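Local structure of sugar-phosphate aldolase (Thermotoga maritima, 1PVT) at residues 30-35 with 120-125. The protein probably acts as a sugar-phosphate aldolase and belongs to the class II aldolase and adducin family, with an AraD-like fold. Residues are numbered along the deposited sequence; the frame is centred on the assembly and turned at random.
Sequences ISVRLD and KKAIVH
K121 and R33 meet at one end of an antiparallel pairing inside the central mixed sheet of the class II aldolase/adducin domain, where strands 28-34 and 122-126 are neighbours and the directions of the paired segments differ by 174°. The bend of the R33 chain at chi3 turns the guanidinium toward K120 and K121: K120 O comes close to its NH2 edge, near the plane, but at an angle too poor for a hydrogen bond, and CA of K121 sits over one face. K121 O accepts R33 N at 2.8 Å and also receives the CA-H of V32. The side chain of K121 stretches out past CG next to V32, the two heading off on the same side, with K121 CD 3.9 Å from V32 CG1. A122 and V32 form a non-hydrogen-bonded pair; A122 CB is 4.4 Å from V32 CG2, on the sheet face that helix 2-19 covers through I10. I123 and S31 form the hydrogen-bonded pair: I123 N to S31 O and S31 N to I123 O are both 2.8 Å, the former the straighter at 157°. V124 stands opposite I30 on the A122 face, its CG2 approaching I30 CG2. On the other face, under helix 103-115, S31 OG is hydrogen-bonded to H106 and H110; with chi1 at 69° it lies between backbone N and carbonyl carbon, 3.2 Å from I123 CB.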
ATOM      1  N   ILE A  30       3.082  -4.040  -2.999  1.00 44.74           N
ATOM      2  CA  ILE A  30       3.535  -3.864  -1.631  1.00 43.02           C
ATOM      3  C   ILE A  30       4.868  -3.154  -1.694  1.00 45.02           C
ATOM      4  O   ILE A  30       5.591  -3.285  -2.675  1.00 45.43           O
ATOM      5  CB  ILE A  30       3.747  -5.230  -0.947  1.00 39.41           C
ATOM      6  CG1 ILE A  30       2.446  -6.052  -1.006  1.00 34.80           C
ATOM      7  CG2 ILE A  30       4.242  -5.020   0.484  1.00 38.63           C
ATOM      8  CD1 ILE A  30       2.587  -7.489  -0.567  1.00 27.85           C
ATOM      9  N   SER A  31       5.194  -2.396  -0.659  1.00 49.12           N
ATOM     10  CA  SER A  31       6.477  -1.690  -0.616  1.00 53.46           C
ATOM     11  C   SER A  31       6.940  -1.491   0.830  1.00 55.42           C
ATOM     12  O   SER A  31       6.181  -1.023   1.698  1.00 54.57           O
ATOM     13  CB  SER A  31       6.388  -0.329  -1.324  1.00 53.44           C
ATOM     14  OG  SER A  31       5.573   0.589  -0.597  1.00 55.15           O
ATOM     15  N   VAL A  32       8.189  -1.862   1.087  1.00 58.14           N
ATOM     16  CA  VAL A  32       8.748  -1.723   2.422  1.00 62.16           C
ATOM     17  C   VAL A  32      10.039  -0.925   2.331  1.00 65.08           C
ATOM     18  O   VAL A  32      10.867  -1.147   1.440  1.00 65.24           O
ATOM     19  CB  VAL A  32       9.047  -3.108   3.069  1.00 62.23           C
ATOM     20  CG1 VAL A  32       9.393  -2.935   4.559  1.00 61.49           C
ATOM     21  CG2 VAL A  32       7.847  -4.028   2.900  1.00 62.23           C
ATOM     22  N   ARG A  33      10.199   0.007   3.261  1.00 68.97           N
ATOM     23  CA  ARG A  33      11.378   0.851   3.299  1.00 72.05           C
ATOM     24  C   ARG A  33      12.417   0.253   4.230  1.00 74.26           C
ATOM     25  O   ARG A  33      12.163   0.056   5.415  1.00 73.96           O
ATOM     26  CB  ARG A  33      10.980   2.254   3.761  1.00 72.12           C
ATOM     27  CG  ARG A  33      12.121   3.234   3.874  1.00 72.36           C
ATOM     28  CD  ARG A  33      11.605   4.658   3.804  1.00 72.69           C
ATOM     29  NE  ARG A  33      10.426   4.880   4.644  1.00 73.58           N
ATOM     30  CZ  ARG A  33      10.454   5.076   5.958  1.00 73.44           C
ATOM     31  NH1 ARG A  33      11.606   5.084   6.611  1.00 74.15           N
ATOM     32  NH2 ARG A  33       9.324   5.279   6.616  1.00 73.35           N
ATOM     33  N   LEU A  34      13.579  -0.066   3.675  1.00 77.75           N
ATOM     34  CA  LEU A  34      14.669  -0.619   4.461  1.00 81.68           C
ATOM     35  C   LEU A  34      15.401   0.531   5.153  1.00 85.13           C
ATOM     36  O   LEU A  34      15.656   1.579   4.549  1.00 85.95           O
ATOM     37  CB  LEU A  34      15.629  -1.387   3.552  1.00 80.41           C
ATOM     38  CG  LEU A  34      15.462  -2.904   3.447  1.00 79.66           C
ATOM     39  CD1 LEU A  34      14.090  -3.318   3.952  1.00 79.70           C
ATOM     40  CD2 LEU A  34      15.692  -3.342   2.000  1.00 78.47           C
ATOM     41  N   ASP A  35      15.733   0.329   6.424  1.00 88.75           N
ATOM     42  CA  ASP A  35      16.431   1.329   7.236  1.00 91.70           C
ATOM     43  C   ASP A  35      17.940   1.391   6.955  1.00 92.89           C
ATOM     44  O   ASP A  35      18.460   2.397   6.467  1.00 92.57           O
ATOM     45  CB  ASP A  35      16.191   1.012   8.713  1.00 92.98           C
ATOM     46  CG  ASP A  35      16.153  -0.486   8.982  1.00 94.53           C
ATOM     47  OD1 ASP A  35      15.235  -1.170   8.469  1.00 94.53           O
ATOM     48  OD2 ASP A  35      17.048  -0.985   9.697  1.00 96.19           O
ATOM     49  N   LYS A 120       6.552   4.368  10.354  1.00 73.50           N
ATOM     50  CA  LYS A 120       5.818   3.704   9.282  1.00 69.33           C
ATOM     51  C   LYS A 120       6.772   3.348   8.135  1.00 67.23           C
ATOM     52  O   LYS A 120       7.196   4.231   7.387  1.00 67.64           O
ATOM     53  CB  LYS A 120       4.712   4.621   8.749  1.00 67.23           C
ATOM     54  CG  LYS A 120       3.665   4.995   9.772  1.00 66.42           C
ATOM     55  CD  LYS A 120       2.674   5.974   9.183  1.00 65.38           C
ATOM     56  CE  LYS A 120       1.720   6.480  10.236  1.00 65.36           C
ATOM     57  NZ  LYS A 120       0.818   7.503   9.659  1.00 65.65           N
ATOM     58  N   LYS A 121       7.100   2.062   7.986  1.00 64.12           N
ATOM     59  CA  LYS A 121       8.001   1.624   6.917  1.00 60.65           C
ATOM     60  C   LYS A 121       7.329   0.779   5.802  1.00 56.78           C
ATOM     61  O   LYS A 121       7.953   0.523   4.770  1.00 55.16           O
ATOM     62  CB  LYS A 121       9.165   0.829   7.519  1.00 62.11           C
ATOM     63  CG  LYS A 121       8.710  -0.493   8.122  1.00 66.15           C
ATOM     64  CD  LYS A 121       9.810  -1.573   8.191  1.00 68.54           C
ATOM     65  CE  LYS A 121       9.197  -2.973   8.467  1.00 68.35           C
ATOM     66  NZ  LYS A 121      10.197  -4.099   8.552  1.00 68.45           N
ATOM     67  N   ALA A 122       6.069   0.369   5.988  1.00 53.41           N
ATOM     68  CA  ALA A 122       5.383  -0.462   4.984  1.00 50.41           C
ATOM     69  C   ALA A 122       4.092   0.070   4.344  1.00 47.72           C
ATOM     70  O   ALA A 122       3.275   0.709   5.001  1.00 45.89           O
ATOM     71  CB  ALA A 122       5.114  -1.841   5.577  1.00 50.71           C
ATOM     72  N   ILE A 123       3.920  -0.225   3.054  1.00 46.17           N
ATOM     73  CA  ILE A 123       2.733   0.179   2.281  1.00 45.77           C
ATOM     74  C   ILE A 123       2.117  -0.964   1.446  1.00 45.17           C
ATOM     75  O   ILE A 123       2.780  -1.567   0.592  1.00 44.58           O
ATOM     76  CB  ILE A 123       3.044   1.303   1.289  1.00 46.16           C
ATOM     77  CG1 ILE A 123       3.538   2.535   2.030  1.00 46.14           C
ATOM     78  CG2 ILE A 123       1.783   1.637   0.493  1.00 46.34           C
ATOM     79  CD1 ILE A 123       3.926   3.651   1.106  1.00 44.92           C
ATOM     80  N   VAL A 124       0.838  -1.237   1.681  1.00 44.39           N
ATOM     81  CA  VAL A 124       0.143  -2.294   0.964  1.00 42.63           C
ATOM     82  C   VAL A 124      -1.014  -1.664   0.218  1.00 42.54           C
ATOM     83  O   VAL A 124      -1.854  -1.012   0.834  1.00 42.46           O
ATOM     84  CB  VAL A 124      -0.437  -3.362   1.942  1.00 41.84           C
ATOM     85  CG1 VAL A 124      -1.277  -4.352   1.186  1.00 40.84           C
ATOM     86  CG2 VAL A 124       0.665  -4.095   2.656  1.00 40.28           C
ATOM     87  N   HIS A 125      -1.049  -1.841  -1.101  1.00 43.05           N
ATOM     88  CA  HIS A 125      -2.140  -1.313  -1.923  1.00 43.90           C
ATOM     89  C   HIS A 125      -2.869  -2.462  -2.637  1.00 45.44           C
ATOM     90  O   HIS A 125      -2.258  -3.225  -3.399  1.00 44.59           O
ATOM     91  CB  HIS A 125      -1.619  -0.327  -2.972  1.00 42.47           C
ATOM     92  CG  HIS A 125      -2.645   0.050  -3.998  1.00 42.13           C
ATOM     93  ND1 HIS A 125      -2.492  -0.225  -5.340  1.00 41.56           N
ATOM     94  CD2 HIS A 125      -3.858   0.639  -3.871  1.00 41.36           C
ATOM     95  CE1 HIS A 125      -3.567   0.178  -5.995  1.00 41.51           C
ATOM     96  NE2 HIS A 125      -4.411   0.705  -5.127  1.00 41.40           N
TER